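Leucine--tRNA ligase (Agrobacterium radiobacter, PDB 5AH5) probably joins leucine to its cognate tRNA at the expense of ATP, as a class I aminoacyl-tRNA synthetase with a zinc-binding module and an editing domain. Local coordinates at residues P128-A133 with F497-S502; Q134-L139 with P506-S511; S707-V712 with S730-L735. One frame throughout, in Å; residues are numbered along the deposited sequence.

Interaction 1. Residues P128-A133 with F497-S502; sequences PTYVLA and FLRYPS
At the first turns of helix 128-143, in the class I synthetase core, T129, Y130 and A133 receive the side chain of R499, which reaches across from the loop between helices 489-492 and 511-517. R499 leaves its backbone with CG anti to the backbone N (chi1 174°) and bends at chi2, so its aliphatic part passes the Y130 ring while its guanidinium travels on to the helix. The aliphatic CB and CG of R499 touch that ring, CG lying 3.8 Å from CE2 of Y130 in an oblique approach, and the guanidinium plane is turned 88° from the ring. The guanidinium is flanked on both faces, each partner set toward the rim: the CB of A133 on one, 3.7 Å from NH1 of R499, and the carbonyl O of S502 on the opposite one.

S502 gets there because the chain from R499 to S502 folds into a type I beta turn, closed by a weak bond from S502 N to R499 O. T129 brings its OG1 to the guanidinium edge, in plane, 3.1 Å from NH2 of R499. A water bridges the same corner, 2.8 Å from T129 O and accepting a weak bond from NH2 of R499.

The other terminal nitrogen, NH1, is gripped from its own loop by the carbonyl oxygens of S505 and P508. The hydroxyl of Y130 bonds to the carbonyl O of D492, and its ring meets that of W495. The side chain of Y130 is about 10 Å from the bound leucyl-adenylate analogue.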
loop_
_atom_site.group_PDB
_atom_site.type_symbol
_atom_site.label_atom_id
_atom_site.label_comp_id
_atom_site.label_asym_id
_atom_site.label_seq_id
_atom_site.Cartn_x
_atom_site.Cartn_y
_atom_site.Cartn_z
ATOM N N PRO B 128 1.635 25.610 3.600
ATOM C CA PRO B 128 1.610 26.404 2.390
ATOM C C PRO B 128 2.575 25.941 1.367
ATOM O O PRO B 128 2.270 25.987 0.146
ATOM C CB PRO B 128 1.969 27.812 2.892
ATOM C CG PRO B 128 1.396 27.835 4.299
ATOM C CD PRO B 128 1.751 26.458 4.795
ATOM N N THR B 129 3.742 25.491 1.791
ATOM C CA THR B 129 4.684 24.988 0.749
ATOM C C THR B 129 4.147 23.804 -0.083
ATOM O O THR B 129 4.225 23.777 -1.325
ATOM C CB THR B 129 6.089 24.734 1.340
ATOM O OG1 THR B 129 6.979 24.571 0.240
ATOM C CG2 THR B 129 6.085 23.521 2.289
ATOM N N TYR B 130 3.479 22.863 0.582
ATOM C CA TYR B 130 2.829 21.745 -0.128
ATOM C C TYR B 130 1.671 22.188 -0.959
ATOM O O TYR B 130 1.518 21.794 -2.146
ATOM C CB TYR B 130 2.406 20.676 0.877
ATOM C CG TYR B 130 2.222 19.331 0.237
ATOM C CD1 TYR B 130 1.027 18.988 -0.362
ATOM C CD2 TYR B 130 3.249 18.385 0.261
ATOM C CE1 TYR B 130 0.840 17.732 -0.919
ATOM C CE2 TYR B 130 3.097 17.120 -0.334
ATOM C CZ TYR B 130 1.908 16.791 -0.909
ATOM O OH TYR B 130 1.747 15.554 -1.473
ATOM N N VAL B 131 0.861 23.101 -0.410
ATOM C CA VAL B 131 -0.257 23.646 -1.200
ATOM C C VAL B 131 0.201 24.316 -2.485
ATOM O O VAL B 131 -0.387 24.120 -3.565
ATOM C CB VAL B 131 -1.044 24.672 -0.300
ATOM C CG1 VAL B 131 -2.061 25.444 -1.085
ATOM C CG2 VAL B 131 -1.729 23.954 0.822
ATOM N N LEU B 132 1.256 25.117 -2.386
ATOM C CA LEU B 132 1.872 25.787 -3.591
ATOM C C LEU B 132 2.221 24.739 -4.667
ATOM O O LEU B 132 1.732 24.732 -5.849
ATOM C CB LEU B 132 3.156 26.587 -3.135
ATOM C CG LEU B 132 4.054 27.155 -4.269
ATOM C CD1 LEU B 132 3.270 28.014 -5.264
ATOM C CD2 LEU B 132 5.199 27.968 -3.685
ATOM N N ALA B 133 2.971 23.738 -4.223
ATOM C CA ALA B 133 3.293 22.631 -5.137
ATOM C C ALA B 133 2.099 21.960 -5.749
ATOM O O ALA B 133 2.033 21.766 -6.975
ATOM C CB ALA B 133 4.168 21.629 -4.422
ATOM N N PHE B 497 5.030 11.024 -2.072
ATOM C CA PHE B 497 6.260 10.264 -2.090
ATOM C C PHE B 497 7.288 10.877 -3.078
ATOM O O PHE B 497 8.510 10.656 -2.928
ATOM C CB PHE B 497 5.989 8.750 -2.409
ATOM C CG PHE B 497 5.070 8.551 -3.589
ATOM C CD1 PHE B 497 5.557 8.501 -4.852
ATOM C CD2 PHE B 497 3.714 8.509 -3.428
ATOM C CE1 PHE B 497 4.713 8.378 -5.919
ATOM C CE2 PHE B 497 2.851 8.397 -4.502
ATOM C CZ PHE B 497 3.355 8.353 -5.753
ATOM N N LEU B 498 6.799 11.540 -4.129
ATOM C CA LEU B 498 7.657 12.358 -4.995
ATOM C C LEU B 498 8.086 13.720 -4.444
ATOM O O LEU B 498 8.924 14.402 -5.085
ATOM C CB LEU B 498 7.006 12.547 -6.380
ATOM C CG LEU B 498 6.494 11.305 -7.036
ATOM C CD1 LEU B 498 5.687 11.650 -8.278
ATOM C CD2 LEU B 498 7.656 10.351 -7.286
ATOM N N ARG B 499 7.544 14.126 -3.284
ATOM C CA ARG B 499 7.841 15.409 -2.705
ATOM C C ARG B 499 8.836 15.319 -1.607
ATOM O O ARG B 499 9.629 16.273 -1.374
ATOM C CB ARG B 499 6.530 16.063 -2.188
ATOM C CG ARG B 499 6.695 17.358 -1.419
ATOM C CD ARG B 499 7.044 18.492 -2.375
ATOM N NE ARG B 499 7.053 19.802 -1.710
ATOM C CZ ARG B 499 7.402 20.956 -2.309
ATOM N NH1 ARG B 499 7.763 20.967 -3.588
ATOM N NH2 ARG B 499 7.392 22.073 -1.608
ATOM N N TYR B 500 8.821 14.199 -0.886
ATOM C CA TYR B 500 9.764 14.002 0.221
ATOM C C TYR B 500 11.231 14.302 -0.166
ATOM O O TYR B 500 12.036 14.755 0.680
ATOM C CB TYR B 500 9.691 12.545 0.656
ATOM C CG TYR B 500 8.604 12.091 1.595
ATOM C CD1 TYR B 500 8.364 12.767 2.797
ATOM C CD2 TYR B 500 7.956 10.846 1.392
ATOM C CE1 TYR B 500 7.403 12.312 3.689
ATOM C CE2 TYR B 500 7.018 10.380 2.292
ATOM C CZ TYR B 500 6.761 11.105 3.450
ATOM O OH TYR B 500 5.849 10.686 4.398
ATOM N N PRO B 501 11.628 14.031 -1.422
ATOM C CA PRO B 501 13.067 14.292 -1.674
ATOM C C PRO B 501 13.494 15.755 -1.598
ATOM O O PRO B 501 14.649 15.982 -1.247
ATOM C CB PRO B 501 13.276 13.779 -3.088
ATOM C CG PRO B 501 12.338 12.640 -3.167
ATOM C CD PRO B 501 11.070 13.233 -2.521
ATOM N N SER B 502 12.589 16.733 -1.872
ATOM C CA SER B 502 12.876 18.143 -1.527
ATOM C C SER B 502 11.579 18.849 -1.172
ATOM O O SER B 502 10.871 19.323 -2.058
ATOM C CB SER B 502 13.649 18.931 -2.620
ATOM O OG SER B 502 13.002 18.692 -3.782
HETATM O O HOH W 1 6.324 24.771 -2.946
#

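Interaction 2. Residues Q134-L139 with P506-S511; sequences QQKLFL and PNPIDS
CB and CG of the P508 ring rest against CG and CD2 of L137. CD2 of L137 comes to 3.8 Å from CG of P508, and CG of L137 lies 3.8 Å from CB of the same proline; the two side chains run at a slant to each other. CB of K136 lies more loosely against this ring, 4.2 Å from CG of P508.

With CG set beside the backbone N (chi1 -65°), K136 points its extended chain at the loop backbone and carries NZ to P506, where it donates to the carbonyl O at 2.7 Å. The C=O...N angle of 162° puts the ammonium close to the line of the carbonyl bond. A water takes a second bond from NZ of K136 at 2.7 Å and one from ND2 of N507 at 2.9 Å, linking the lysine to the loop at two successive residues.

The contact is greasy on its buried side and polar toward the surface. L137 also packs on W495, Y549 and L544, the last on helix 533-546, where I509 lands too. Across helix 128-143, Q134 and F138 turn to strands 425-432 and 486-487, so the helix lies between this loop and the antiparallel sheet.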
loop_
_atom_site.group_PDB
_atom_site.type_symbol
_atom_site.label_atom_id
_atom_site.label_comp_id
_atom_site.label_asym_id
_atom_site.label_seq_id
_atom_site.Cartn_x
_atom_site.Cartn_y
_atom_site.Cartn_z
ATOM N N GLN B 134 1.076 21.666 -4.955
ATOM C CA GLN B 134 -0.051 20.941 -5.517
ATOM C C GLN B 134 -0.870 21.787 -6.439
ATOM O O GLN B 134 -1.417 21.294 -7.428
ATOM C CB GLN B 134 -0.920 20.413 -4.371
ATOM C CG GLN B 134 -2.002 19.441 -4.804
ATOM C CD GLN B 134 -2.394 18.495 -3.663
ATOM O OE1 GLN B 134 -1.599 17.645 -3.260
ATOM N NE2 GLN B 134 -3.586 18.670 -3.115
ATOM N N GLN B 135 -0.963 23.091 -6.130
ATOM C CA GLN B 135 -1.714 24.022 -6.979
ATOM C C GLN B 135 -1.020 24.147 -8.308
ATOM O O GLN B 135 -1.678 24.126 -9.347
ATOM C CB GLN B 135 -1.943 25.350 -6.272
ATOM C CG GLN B 135 -2.951 25.209 -5.128
ATOM C CD GLN B 135 -3.142 26.493 -4.303
ATOM O OE1 GLN B 135 -2.291 27.394 -4.255
ATOM N NE2 GLN B 135 -4.272 26.563 -3.645
ATOM N N LYS B 136 0.300 24.162 -8.301
ATOM C CA LYS B 136 1.028 24.149 -9.591
ATOM C C LYS B 136 0.789 22.932 -10.362
ATOM O O LYS B 136 0.520 23.000 -11.585
ATOM C CB LYS B 136 2.520 24.311 -9.430
ATOM C CG LYS B 136 2.925 25.644 -8.878
ATOM C CD LYS B 136 4.442 25.700 -8.829
ATOM C CE LYS B 136 4.922 26.969 -8.206
ATOM N NZ LYS B 136 6.314 27.252 -8.641
ATOM N N LEU B 137 0.848 21.784 -9.675
ATOM C CA LEU B 137 0.552 20.528 -10.365
ATOM C C LEU B 137 -0.880 20.520 -10.888
ATOM O O LEU B 137 -1.133 20.093 -12.000
ATOM C CB LEU B 137 0.765 19.324 -9.443
ATOM C CG LEU B 137 2.192 18.870 -9.126
ATOM C CD1 LEU B 137 2.048 17.531 -8.412
ATOM C CD2 LEU B 137 3.023 18.722 -10.377
ATOM N N PHE B 138 -1.834 21.014 -10.086
ATOM C CA PHE B 138 -3.243 21.027 -10.546
ATOM C C PHE B 138 -3.351 21.841 -11.827
ATOM O O PHE B 138 -4.006 21.405 -12.790
ATOM C CB PHE B 138 -4.126 21.583 -9.469
ATOM C CG PHE B 138 -5.573 21.693 -9.851
ATOM C CD1 PHE B 138 -6.031 22.726 -10.689
ATOM C CD2 PHE B 138 -6.517 20.828 -9.300
ATOM C CE1 PHE B 138 -7.382 22.813 -11.026
ATOM C CE2 PHE B 138 -7.862 20.958 -9.601
ATOM C CZ PHE B 138 -8.286 21.934 -10.475
ATOM N N LEU B 139 -2.703 23.009 -11.850
ATOM C CA LEU B 139 -2.808 23.905 -13.038
ATOM C C LEU B 139 -2.127 23.336 -14.257
ATOM O O LEU B 139 -2.632 23.482 -15.395
ATOM C CB LEU B 139 -2.304 25.317 -12.720
ATOM C CG LEU B 139 -3.248 26.031 -11.754
ATOM C CD1 LEU B 139 -2.675 27.370 -11.338
ATOM C CD2 LEU B 139 -4.638 26.223 -12.362
ATOM N N PRO B 506 10.258 25.420 -4.389
ATOM C CA PRO B 506 9.223 26.108 -5.134
ATOM C C PRO B 506 8.837 25.390 -6.411
ATOM O O PRO B 506 7.859 25.802 -7.049
ATOM C CB PRO B 506 9.880 27.473 -5.475
ATOM C CG PRO B 506 11.304 27.124 -5.650
ATOM C CD PRO B 506 11.554 26.115 -4.528
ATOM N N ASN B 507 9.576 24.334 -6.813
ATOM C CA ASN B 507 9.080 23.445 -7.856
ATOM C C ASN B 507 8.433 22.208 -7.172
ATOM O O ASN B 507 8.883 21.795 -6.144
ATOM C CB ASN B 507 10.221 22.988 -8.745
ATOM C CG ASN B 507 10.944 24.138 -9.403
ATOM O OD1 ASN B 507 12.155 24.301 -9.223
ATOM N ND2 ASN B 507 10.194 24.960 -10.159
ATOM N N PRO B 508 7.353 21.675 -7.715
ATOM C CA PRO B 508 6.680 20.618 -6.989
ATOM C C PRO B 508 7.618 19.406 -6.797
ATOM O O PRO B 508 7.888 19.010 -5.627
ATOM C CB PRO B 508 5.464 20.286 -7.850
ATOM C CG PRO B 508 5.377 21.294 -8.913
ATOM C CD PRO B 508 6.650 22.066 -8.954
ATOM N N ILE B 509 8.242 18.976 -7.892
ATOM C CA ILE B 509 9.104 17.790 -7.905
ATOM C C ILE B 509 10.527 18.042 -8.496
ATOM O O ILE B 509 10.671 18.570 -9.582
ATOM C CB ILE B 509 8.438 16.715 -8.710
ATOM C CG1 ILE B 509 7.154 16.269 -8.023
ATOM C CG2 ILE B 509 9.353 15.506 -8.834
ATOM C CD1 ILE B 509 6.264 15.418 -8.904
ATOM N N ASP B 510 11.552 17.638 -7.753
ATOM C CA ASP B 510 12.931 17.748 -8.152
ATOM C C ASP B 510 13.230 16.503 -9.009
ATOM O O ASP B 510 13.504 15.429 -8.475
ATOM C CB ASP B 510 13.794 17.851 -6.897
ATOM C CG ASP B 510 15.261 18.125 -7.221
ATOM O OD1 ASP B 510 15.765 17.534 -8.188
ATOM O OD2 ASP B 510 15.903 18.871 -6.480
ATOM N N SER B 511 13.069 16.649 -10.328
ATOM C CA SER B 511 13.262 15.570 -11.281
ATOM C C SER B 511 14.578 14.835 -11.099
ATOM O O SER B 511 14.622 13.616 -11.139
ATOM C CB SER B 511 13.172 16.132 -12.720
ATOM O OG SER B 511 11.861 16.646 -12.941
HETATM O O HOH W 2 7.491 25.970 -10.657
#

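Interaction 3. Residues S707-V712 with S730-L735; sequences SLRLLV and SGCNSL
R709 grips S730 side-on, with two nitrogens on two different oxygens of one residue. NE donates to OG of S730 at 2.8 Å, with an N-H...O angle of 163°, and NH2 donates to the carbonyl O of S730 at 2.7 Å. Both oxygens lie close to the guanidinium plane, the carbonyl one almost exactly in it. At the carbonyl the bond is less regular, NH2 standing 31° out of its plane. The paired bonds fix the rotation of the guanidinium about its own chain.

C732 adds a third touch: its SG approaches obliquely, 3.5 Å from NE of R709 and 3.6 Å from CD of R709. To arrive here the arginine chain bends at chi2.

In the next shell, the remaining donors of R709 are used on helix 634-639 and the residues just after it: NH1 bonds to the carbonyl oxygens of S640 and A642, and NH2 also reaches the carbonyl O of L637. This buried cation is thus ringed by backbone carbonyls, which would probably stabilise its charge. OG of S730 has a further bond to the carbonyl O of W727, and the W727 side chain packs against both R709 and C732.

S730 itself is held in place by the end of helix 720-729. G731, with phi 102°, terminates that helix in a Schellman motif, and R709, on the preceding helix 701-715, bonds to S730 at this helix end, within the helical anticodon-binding domain of class I synthetases.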
loop_
_atom_site.group_PDB
_atom_site.type_symbol
_atom_site.label_atom_id
_atom_site.label_comp_id
_atom_site.label_asym_id
_atom_site.label_seq_id
_atom_site.Cartn_x
_atom_site.Cartn_y
_atom_site.Cartn_z
ATOM N N SER B 707 31.136 -13.715 19.055
ATOM C CA SER B 707 29.784 -14.183 18.894
ATOM C C SER B 707 28.778 -13.254 19.526
ATOM O O SER B 707 27.693 -13.139 19.020
ATOM C CB SER B 707 29.591 -15.563 19.537
ATOM O OG SER B 707 30.424 -16.516 18.920
ATOM N N LEU B 708 29.117 -12.739 20.691
ATOM C CA LEU B 708 28.274 -11.876 21.444
ATOM C C LEU B 708 28.151 -10.525 20.729
ATOM O O LEU B 708 27.059 -10.000 20.620
ATOM C CB LEU B 708 28.850 -11.675 22.842
ATOM C CG LEU B 708 28.766 -12.905 23.782
ATOM C CD1 LEU B 708 29.493 -12.592 25.058
ATOM C CD2 LEU B 708 27.351 -13.294 24.103
ATOM N N ARG B 709 29.274 -9.974 20.277
ATOM C CA ARG B 709 29.282 -8.753 19.493
ATOM C C ARG B 709 28.555 -8.946 18.153
ATOM O O ARG B 709 27.812 -8.080 17.713
ATOM C CB ARG B 709 30.704 -8.229 19.303
ATOM C CG ARG B 709 31.263 -7.741 20.619
ATOM C CD ARG B 709 32.162 -6.535 20.494
ATOM N NE ARG B 709 32.702 -6.207 21.816
ATOM C CZ ARG B 709 33.796 -6.754 22.352
ATOM N NH1 ARG B 709 34.471 -7.719 21.708
ATOM N NH2 ARG B 709 34.188 -6.368 23.538
ATOM N N LEU B 710 28.662 -10.126 17.579
ATOM C CA LEU B 710 27.958 -10.409 16.357
ATOM C C LEU B 710 26.450 -10.495 16.599
ATOM O O LEU B 710 25.682 -9.986 15.797
ATOM C CB LEU B 710 28.517 -11.668 15.746
ATOM C CG LEU B 710 28.509 -11.951 14.260
ATOM C CD1 LEU B 710 29.105 -10.795 13.446
ATOM C CD2 LEU B 710 29.289 -13.259 14.005
ATOM N N LEU B 711 26.047 -11.100 17.720
ATOM C CA LEU B 711 24.668 -11.249 18.120
ATOM C C LEU B 711 23.971 -9.858 18.219
ATOM O O LEU B 711 22.883 -9.693 17.742
ATOM C CB LEU B 711 24.578 -11.931 19.506
ATOM C CG LEU B 711 23.201 -12.136 20.138
ATOM C CD1 LEU B 711 22.297 -12.760 19.127
ATOM C CD2 LEU B 711 23.256 -12.991 21.390
ATOM N N VAL B 712 24.622 -8.918 18.875
ATOM C CA VAL B 712 24.086 -7.548 19.059
ATOM C C VAL B 712 24.056 -6.752 17.744
ATOM O O VAL B 712 23.158 -5.877 17.541
ATOM C CB VAL B 712 24.853 -6.899 20.206
ATOM C CG1 VAL B 712 25.164 -5.438 19.992
ATOM C CG2 VAL B 712 24.054 -7.116 21.473
ATOM N N SER B 730 30.057 -3.666 26.397
ATOM C CA SER B 730 31.147 -4.549 26.008
ATOM C C SER B 730 32.484 -3.820 25.695
ATOM O O SER B 730 33.449 -4.500 25.364
ATOM C CB SER B 730 30.731 -5.356 24.783
ATOM O OG SER B 730 31.084 -4.711 23.589
ATOM N N GLY B 731 32.511 -2.472 25.731
ATOM C CA GLY B 731 33.700 -1.702 25.492
ATOM C C GLY B 731 33.841 -1.060 24.126
ATOM O O GLY B 731 34.813 -0.383 23.888
ATOM N N CYS B 732 32.909 -1.246 23.204
ATOM C CA CYS B 732 32.989 -0.512 21.925
ATOM C C CYS B 732 32.681 0.999 22.113
ATOM O O CYS B 732 31.945 1.400 23.024
ATOM C CB CYS B 732 32.110 -1.168 20.882
ATOM S SG CYS B 732 32.431 -2.939 20.682
ATOM N N ASN B 733 33.333 1.823 21.308
ATOM C CA ASN B 733 33.201 3.286 21.368
ATOM C C ASN B 733 32.250 3.842 20.335
ATOM O O ASN B 733 31.691 4.913 20.531
ATOM C CB ASN B 733 34.563 3.961 21.133
ATOM C CG ASN B 733 35.553 3.691 22.242
ATOM O OD1 ASN B 733 35.194 3.624 23.436
ATOM N ND2 ASN B 733 36.821 3.539 21.861
ATOM N N SER B 734 32.168 3.148 19.210
ATOM C CA SER B 734 31.295 3.469 18.091
ATOM C C SER B 734 29.821 3.115 18.420
ATOM O O SER B 734 29.530 2.497 19.435
ATOM C CB SER B 734 31.749 2.673 16.877
ATOM O OG SER B 734 31.559 1.260 17.111
ATOM N N LEU B 735 28.903 3.551 17.570
ATOM C CA LEU B 735 27.487 3.144 17.679
ATOM C C LEU B 735 27.347 1.924 16.795
ATOM O O LEU B 735 27.811 1.964 15.684
ATOM C CB LEU B 735 26.569 4.264 17.197
ATOM C CG LEU B 735 26.496 5.516 18.092
ATOM C CD1 LEU B 735 25.795 6.666 17.370
ATOM C CD2 LEU B 735 25.783 5.198 19.394
#

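Overall arrangement
From the N terminus, the chain first lays down helix 128-143, whose opening turns enter interaction 1 and whose next turns enter interaction 2. More than 360 residues later, past the editing domain and the zinc-binding region, the loop before helix 511-517 returns: 497-502 closes interaction 1 and 506-511 closes interaction 2. The two cross along the chain, and with centres 7 Å apart they form one continuous seam joining the two halves of the split catalytic core. Interaction 3 follows in series, a short closure of 18 residues within the anticodon-binding domain, its centre about 40 Å from that of interaction 1 and 46 Å from that of interaction 2.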